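Local atomic coordinates of cytosine deaminase (Klebsiella pneumoniae, PDB entry 4R85), a protein that probably catalyses the hydrolytic deamination of cytosine and 5-methylcytosine, the latter bound here beside an iron(II) ion in an amidohydrolase barrel. Residues Ser269-Leu277 against Arg324-Ile332; Thr242-Cys253 against Arg287-Leu296. All blocks are in the same frame, centred on the assembly; numbering follows the deposited sequence.

Contact 1: Ser269-Leu277 against Arg324-Ile332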
# COMPACT_ATOMS: atom_id res chain seq x y z
N SER A 269 0.11 -13.90 7.32
CA SER A 269 0.91 -13.36 6.22
C SER A 269 1.23 -11.90 6.53
O SER A 269 0.37 -11.17 7.02
CB SER A 269 0.13 -13.43 4.91
OG SER A 269 0.80 -12.70 3.90
N CYS A 270 2.46 -11.48 6.23
CA CYS A 270 2.89 -10.10 6.44
C CYS A 270 3.30 -9.50 5.09
O CYS A 270 4.49 -9.43 4.78
CB CYS A 270 4.07 -10.04 7.41
SG CYS A 270 3.72 -10.78 9.03
N PRO A 271 2.31 -9.09 4.30
CA PRO A 271 2.56 -8.74 2.89
C PRO A 271 3.50 -7.55 2.67
O PRO A 271 4.28 -7.62 1.73
CB PRO A 271 1.15 -8.44 2.34
CG PRO A 271 0.32 -8.11 3.55
CD PRO A 271 0.88 -8.98 4.64
N THR A 272 3.42 -6.49 3.48
CA THR A 272 4.35 -5.38 3.27
C THR A 272 5.77 -5.82 3.60
O THR A 272 6.72 -5.42 2.93
CB THR A 272 4.00 -4.11 4.09
OG1 THR A 272 3.98 -4.42 5.49
CG2 THR A 272 2.65 -3.56 3.67
N GLU A 273 5.91 -6.67 4.61
CA GLU A 273 7.25 -7.10 5.00
C GLU A 273 7.82 -8.03 3.94
O GLU A 273 8.98 -7.89 3.52
CB GLU A 273 7.22 -7.82 6.35
CG GLU A 273 8.60 -8.03 6.93
CD GLU A 273 8.97 -6.95 7.94
OE1 GLU A 273 8.19 -5.98 8.10
OE2 GLU A 273 10.01 -7.10 8.60
N SER A 274 7.00 -8.97 3.49
CA SER A 274 7.48 -9.98 2.56
C SER A 274 7.77 -9.44 1.18
O SER A 274 8.73 -9.85 0.54
CB SER A 274 6.51 -11.17 2.52
OG SER A 274 6.57 -11.83 3.77
N ILE A 275 6.97 -8.48 0.71
CA ILE A 275 7.25 -7.88 -0.58
C ILE A 275 8.61 -7.14 -0.53
O ILE A 275 9.32 -7.04 -1.53
CB ILE A 275 6.12 -6.94 -1.04
CG1 ILE A 275 6.24 -6.65 -2.54
CG2 ILE A 275 6.08 -5.66 -0.22
CD1 ILE A 275 5.79 -7.84 -3.41
N HIS A 276 8.96 -6.65 0.65
CA HIS A 276 10.24 -5.97 0.86
C HIS A 276 11.42 -6.95 1.01
O HIS A 276 12.45 -6.79 0.36
CB HIS A 276 10.12 -5.06 2.10
CG HIS A 276 11.43 -4.52 2.61
ND1 HIS A 276 12.22 -3.65 1.89
CD2 HIS A 276 12.06 -4.70 3.80
CE1 HIS A 276 13.29 -3.35 2.60
NE2 HIS A 276 13.22 -3.97 3.76
N LEU A 277 11.25 -7.98 1.84
CA LEU A 277 12.35 -8.90 2.14
C LEU A 277 12.50 -10.04 1.14
O LEU A 277 13.58 -10.60 0.98
CB LEU A 277 12.18 -9.51 3.53
CG LEU A 277 12.25 -8.59 4.74
CD1 LEU A 277 12.15 -9.43 6.00
CD2 LEU A 277 13.58 -7.79 4.74
N ARG A 324 -3.47 -0.34 6.14
CA ARG A 324 -2.48 -0.18 5.09
C ARG A 324 -1.98 -1.56 4.67
O ARG A 324 -1.78 -1.83 3.49
CB ARG A 324 -1.31 0.70 5.58
CG ARG A 324 -0.38 1.18 4.46
CD ARG A 324 0.80 2.01 5.00
NE ARG A 324 1.58 1.24 5.97
CZ ARG A 324 2.69 0.58 5.68
NH1 ARG A 324 3.20 0.61 4.46
NH2 ARG A 324 3.30 -0.12 6.63
N ILE A 325 -1.79 -2.44 5.66
CA ILE A 325 -1.35 -3.82 5.42
C ILE A 325 -2.40 -4.61 4.66
O ILE A 325 -2.09 -5.37 3.72
CB ILE A 325 -1.10 -4.55 6.75
CG1 ILE A 325 -0.07 -3.81 7.60
CG2 ILE A 325 -0.70 -6.01 6.53
CD1 ILE A 325 1.06 -3.17 6.85
N LEU A 326 -3.66 -4.45 5.07
CA LEU A 326 -4.77 -5.09 4.39
C LEU A 326 -4.76 -4.69 2.92
O LEU A 326 -4.87 -5.54 2.05
CB LEU A 326 -6.10 -4.71 5.05
CG LEU A 326 -7.37 -5.24 4.38
CD1 LEU A 326 -7.34 -6.76 4.32
CD2 LEU A 326 -8.62 -4.75 5.12
N ASP A 327 -4.64 -3.39 2.65
CA ASP A 327 -4.60 -2.90 1.27
C ASP A 327 -3.50 -3.62 0.47
O ASP A 327 -3.74 -4.18 -0.62
CB ASP A 327 -4.35 -1.40 1.28
CG ASP A 327 -4.49 -0.76 -0.08
OD1 ASP A 327 -3.60 0.05 -0.45
OD2 ASP A 327 -5.49 -1.02 -0.78
N ALA A 328 -2.30 -3.64 1.04
CA ALA A 328 -1.14 -4.28 0.41
C ALA A 328 -1.41 -5.75 0.13
O ALA A 328 -1.13 -6.24 -0.96
CB ALA A 328 0.08 -4.14 1.32
N GLY A 329 -1.95 -6.43 1.13
CA GLY A 329 -2.22 -7.85 1.03
C GLY A 329 -3.21 -8.16 -0.07
O GLY A 329 -3.00 -9.07 -0.86
N LEU A 330 -4.30 -7.40 -0.13
CA LEU A 330 -5.30 -7.63 -1.16
C LEU A 330 -4.74 -7.46 -2.58
O LEU A 330 -5.14 -8.19 -3.50
CB LEU A 330 -6.51 -6.71 -0.95
CG LEU A 330 -7.28 -6.87 0.36
CD1 LEU A 330 -8.44 -5.88 0.40
CD2 LEU A 330 -7.80 -8.29 0.53
N HIS A 331 -3.84 -6.50 -2.76
CA HIS A 331 -3.21 -6.27 -4.06
C HIS A 331 -2.24 -7.40 -4.42
O HIS A 331 -2.33 -8.00 -5.49
CB HIS A 331 -2.43 -4.94 -4.09
CG HIS A 331 -3.30 -3.72 -4.18
ND1 HIS A 331 -4.06 -3.26 -3.13
CD2 HIS A 331 -3.49 -2.85 -5.20
CE1 HIS A 331 -4.70 -2.17 -3.50
NE2 HIS A 331 -4.38 -1.90 -4.76
N ILE A 332 -1.30 -7.68 -3.52
CA ILE A 332 -0.23 -8.64 -3.80
C ILE A 332 -0.76 -10.07 -3.96
O ILE A 332 -0.22 -10.87 -4.74
CB ILE A 332 0.87 -8.60 -2.71
CG1 ILE A 332 1.40 -7.17 -2.57
CG2 ILE A 332 2.03 -9.51 -3.09
CD1 ILE A 332 2.39 -6.95 -1.41
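Pro-271 pushes its ring into the flank of helix 324-332 as a knob in a hole made by Ile-325, Ala-328, Gly-329 and Ile-332. The tip of the ring, CG, lies 3.6 Å from Gly-329 CA, where glycine has no side chain to stand between the ring and the helix backbone. Ile-325 closes one side of the hole, its CG2 3.8 Å from Pro-271 CG, the two side chains crossing at about a right angle. The other branch of Ile-325 runs beside its own backbone N (chi1 -57°) and carries CD1 to Thr-272, 3.5 Å from OG1. The methyl of Thr-272 meets Ala-328 end on, CG2 to CB 3.5 Å. At the far end Ile-332 stretches its CD1 over the next turn of helix 271-277, touching Ile-275 CB at 3.7 Å and lying at the same 3.7 Å from the carbonyl oxygen Pro-271 O.

The contact is van der Waals packing, mostly between aliphatic groups. The axes of the segments 271-277 and 324-332 approach to 9.2 Å, with 58° between their N-to-C directions. Phe-305 of strand 303-305 also packs on Pro-271 and Ile-325, while Arg-324 spends its charge on a salt bridge to Asp-327 of the second subunit. Cys-270, the one residue between strand 266-269 and helix 271-277, is the N-cap; Glu-273 of this helix turns from the interface to the bound 5-methylcytosine. The arrangement belongs to the rim of a TIM-type amidohydrolase barrel, where a short helix following a strand brings a pocket residue to the substrate.

Contact 2: Thr242-Cys253 against Arg287-Leu296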
# COMPACT_ATOMS: atom_id res chain seq x y z
N THR A 242 4.91 -18.13 5.80
CA THR A 242 5.14 -19.31 4.97
C THR A 242 5.47 -18.86 3.56
O THR A 242 4.86 -19.32 2.60
CB THR A 242 3.90 -20.23 5.01
OG1 THR A 242 2.72 -19.48 4.70
CG2 THR A 242 3.75 -20.82 6.41
N CYS A 243 6.45 -17.96 3.42
CA CYS A 243 6.80 -17.36 2.13
C CYS A 243 7.17 -18.40 1.07
O CYS A 243 6.84 -18.24 -0.11
CB CYS A 243 7.94 -16.36 2.29
SG CYS A 243 7.57 -15.05 3.48
N ALA A 244 7.88 -19.44 1.48
CA ALA A 244 8.26 -20.50 0.55
C ALA A 244 7.06 -21.13 -0.17
O ALA A 244 7.18 -21.60 -1.30
CB ALA A 244 9.08 -21.58 1.27
N MET A 245 5.90 -21.15 0.48
CA MET A 245 4.72 -21.71 -0.18
C MET A 245 4.41 -20.96 -1.48
O MET A 245 3.95 -21.55 -2.45
CB MET A 245 3.49 -21.70 0.74
CG MET A 245 2.34 -22.50 0.15
SD MET A 245 0.76 -22.07 0.91
CE MET A 245 1.12 -22.48 2.60
N GLY A 246 4.70 -19.66 -1.52
CA GLY A 246 4.56 -18.90 -2.75
C GLY A 246 5.51 -19.31 -3.87
O GLY A 246 5.39 -18.83 -4.99
N SER A 247 6.47 -20.19 -3.56
CA SER A 247 7.35 -20.73 -4.58
C SER A 247 7.27 -22.27 -4.71
O SER A 247 8.06 -22.86 -5.46
CB SER A 247 8.80 -20.31 -4.31
OG SER A 247 8.92 -18.89 -4.30
N TYR A 248 6.36 -22.92 -3.98
CA TYR A 248 6.33 -24.40 -3.98
C TYR A 248 6.01 -24.98 -5.34
O TYR A 248 5.29 -24.38 -6.15
CB TYR A 248 5.30 -24.97 -2.98
CG TYR A 248 5.74 -25.01 -1.54
CD1 TYR A 248 7.08 -24.81 -1.19
CD2 TYR A 248 4.82 -25.25 -0.52
CE1 TYR A 248 7.47 -24.84 0.14
CE2 TYR A 248 5.20 -25.28 0.81
CZ TYR A 248 6.53 -25.08 1.13
OH TYR A 248 6.90 -25.10 2.46
N ASP A 249 6.53 -26.17 -5.59
CA ASP A 249 6.03 -26.98 -6.67
C ASP A 249 4.52 -27.11 -6.49
O ASP A 249 4.03 -27.32 -5.38
CB ASP A 249 6.67 -28.37 -6.62
CG ASP A 249 6.10 -29.29 -7.67
OD1 ASP A 249 6.63 -29.28 -8.81
OD2 ASP A 249 5.12 -30.01 -7.37
N ASN A 250 3.78 -26.96 -7.58
CA ASN A 250 2.32 -26.94 -7.49
C ASN A 250 1.66 -28.27 -7.18
O ASN A 250 0.63 -28.29 -6.50
CB ASN A 250 1.72 -26.33 -8.75
CG ASN A 250 2.06 -24.88 -8.88
OD1 ASN A 250 2.13 -24.16 -7.88
ND2 ASN A 250 2.31 -24.43 -10.11
N ALA A 251 2.24 -29.37 -7.66
CA ALA A 251 1.71 -30.70 -7.35
C ALA A 251 1.90 -31.01 -5.86
O ALA A 251 0.98 -31.50 -5.19
CB ALA A 251 2.39 -31.76 -8.22
N TYR A 252 3.09 -30.71 -5.35
CA TYR A 252 3.35 -30.82 -3.92
C TYR A 252 2.39 -29.95 -3.13
O TYR A 252 1.84 -30.39 -2.13
CB TYR A 252 4.78 -30.41 -3.59
CG TYR A 252 5.02 -30.30 -2.09
CD1 TYR A 252 4.96 -31.43 -1.27
CD2 TYR A 252 5.28 -29.07 -1.51
CE1 TYR A 252 5.16 -31.32 0.11
CE2 TYR A 252 5.51 -28.96 -0.14
CZ TYR A 252 5.45 -30.08 0.65
OH TYR A 252 5.66 -29.94 2.00
N CYS A 253 2.20 -28.71 -3.56
CA CYS A 253 1.38 -27.79 -2.78
C CYS A 253 -0.07 -28.26 -2.71
O CYS A 253 -0.72 -28.12 -1.67
CB CYS A 253 1.46 -26.36 -3.30
SG CYS A 253 0.95 -25.14 -2.08
N ARG A 287 9.93 -12.58 -8.19
CA ARG A 287 8.76 -13.16 -7.52
C ARG A 287 8.22 -12.26 -6.40
O ARG A 287 8.96 -11.50 -5.78
CB ARG A 287 9.06 -14.57 -6.98
CG ARG A 287 9.81 -14.63 -5.63
CD ARG A 287 10.33 -16.05 -5.36
NE ARG A 287 11.33 -16.42 -6.38
CZ ARG A 287 11.65 -17.67 -6.72
NH1 ARG A 287 11.07 -18.70 -6.11
NH2 ARG A 287 12.56 -17.88 -7.66
N ARG A 288 6.92 -12.37 -6.15
CA ARG A 288 6.31 -11.61 -5.06
C ARG A 288 6.78 -12.13 -3.71
O ARG A 288 7.01 -11.34 -2.80
CB ARG A 288 4.78 -11.71 -5.15
CG ARG A 288 4.23 -10.98 -6.38
CD ARG A 288 2.78 -11.38 -6.77
NE ARG A 288 2.49 -10.69 -8.03
CZ ARG A 288 1.44 -9.92 -8.26
NH1 ARG A 288 0.48 -9.77 -7.34
NH2 ARG A 288 1.35 -9.31 -9.43
N GLY A 289 6.85 -13.46 -3.59
CA GLY A 289 7.35 -14.10 -2.39
C GLY A 289 6.40 -14.15 -1.20
O GLY A 289 6.83 -14.32 -0.06
N VAL A 290 5.10 -14.01 -1.47
CA VAL A 290 4.11 -14.04 -0.41
C VAL A 290 3.39 -15.39 -0.47
O VAL A 290 3.26 -15.98 -1.53
CB VAL A 290 3.12 -12.86 -0.58
CG1 VAL A 290 1.96 -12.94 0.39
CG2 VAL A 290 3.87 -11.54 -0.40
N THR A 291 2.97 -15.90 0.69
CA THR A 291 2.26 -17.17 0.75
C THR A 291 0.93 -17.14 -0.04
O THR A 291 0.49 -16.08 -0.53
CB THR A 291 2.04 -17.59 2.24
OG1 THR A 291 1.65 -18.96 2.30
CG2 THR A 291 0.98 -16.71 2.91
N ARG A 292 0.28 -18.30 -0.16
CA ARG A 292 -0.89 -18.40 -1.05
C ARG A 292 -2.17 -18.08 -0.27
O ARG A 292 -3.01 -18.94 -0.06
CB ARG A 292 -0.98 -19.79 -1.67
CG ARG A 292 0.30 -20.22 -2.37
CD ARG A 292 0.06 -21.51 -3.17
NE ARG A 292 1.32 -22.00 -3.75
CZ ARG A 292 1.41 -22.94 -4.68
NH1 ARG A 292 2.61 -23.31 -5.11
NH2 ARG A 292 0.33 -23.51 -5.18
N VAL A 293 -2.29 -16.82 0.13
CA VAL A 293 -3.36 -16.37 1.02
C VAL A 293 -4.76 -16.63 0.45
O VAL A 293 -5.63 -17.16 1.15
CB VAL A 293 -3.23 -14.86 1.33
CG1 VAL A 293 -4.43 -14.37 2.13
CG2 VAL A 293 -1.90 -14.57 2.07
N ALA A 294 -4.98 -16.25 -0.80
CA ALA A 294 -6.31 -16.42 -1.38
C ALA A 294 -6.69 -17.91 -1.45
O ALA A 294 -7.83 -18.29 -1.17
CB ALA A 294 -6.37 -15.79 -2.77
N GLU A 295 -5.71 -18.73 -1.79
CA GLU A 295 -5.90 -20.16 -1.95
C GLU A 295 -6.16 -20.86 -0.60
O GLU A 295 -7.03 -21.74 -0.49
CB GLU A 295 -4.70 -20.76 -2.70
CG GLU A 295 -4.57 -20.31 -4.18
CD GLU A 295 -4.12 -18.85 -4.38
OE1 GLU A 295 -3.54 -18.24 -3.45
OE2 GLU A 295 -4.33 -18.31 -5.50
N LEU A 296 -5.40 -20.48 0.43
CA LEU A 296 -5.69 -20.96 1.79
C LEU A 296 -7.13 -20.63 2.21
O LEU A 296 -7.87 -21.49 2.70
CB LEU A 296 -4.72 -20.34 2.79
CG LEU A 296 -3.27 -20.80 2.61
CD1 LEU A 296 -2.29 -19.82 3.28
CD2 LEU A 296 -3.11 -22.20 3.17
O HOH W 1 5.37 -15.73 -5.42
O HOH W 2 -0.94 -25.99 -6.58
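Arg-292 lays its guanidinium against a sulfur: Cys-253 SG sits 3.4 Å from CZ, over the centre of one face, while backbone and amide oxygens take the edge. In this amidohydrolase barrel the turns joining strand 237-240 to helix 250-263 meet the loop that leads into helix 293-298. Extended from CG to NE, the arginine reaches past Met-245, and its NE donates to Met-245 O at 3.0 Å, nearly in the guanidinium plane. Tyr-248 N comes to the same oxygen from the opposite face of the carbonyl plane, so two donors grip it. NH1 bonds Asn-250 OD1 at 2.9 Å, almost in line with the amide C=O although the two flat groups stand 74° apart. Trp-284 of the second subunit adds a cation-pi contact, which places this arginine at the dimer interface.

Near the barrel strands, Thr-291 OG1, anti to its own N (chi1 -166°), donates to Thr-242 OG1 at 2.7 Å, and Met-245 SD lies against Thr-291 OG1. Further along, Gly-246, with no side chain in the way, brings its CA to 3.4 Å from Val-290 O in a CA-H...O contact. Gly-289 has a positive phi, and a water bridges its N to Gly-246 O. Gly-289 O is buried without a polar partner, beside Cys-243 CB. At the outer end Arg-287, also paired with Asp-282, bends at chi3 and offers NH1 to Ser-247 OG, 2.8 Å away and 6° out of the guanidinium plane.

Overall arrangement
Both contacts are largely buried and lie on the same side of the chain's centre, with their own centres about 14 Å apart, and both reach the second subunit. Contact 1 is the deeper, about 12 Å from the chain centre against about 19 Å, and joins two helices by aliphatic packing; contact 2 joins mostly turns and loops through arginines, hydroxyls and waters. Its segments alternate with those of contact 1 along the chain, and the two interlock: Arg-288 NH1 probably bonds Ile-332 O, Ser-274 packs on Cys-243, and Ser-269 touches Val-290 and Val-293. Contact 1 supplies Glu-273 to the ligand pocket, whereas in contact 2 the side chain of Cys-243 comes to about 8 Å from the ligand.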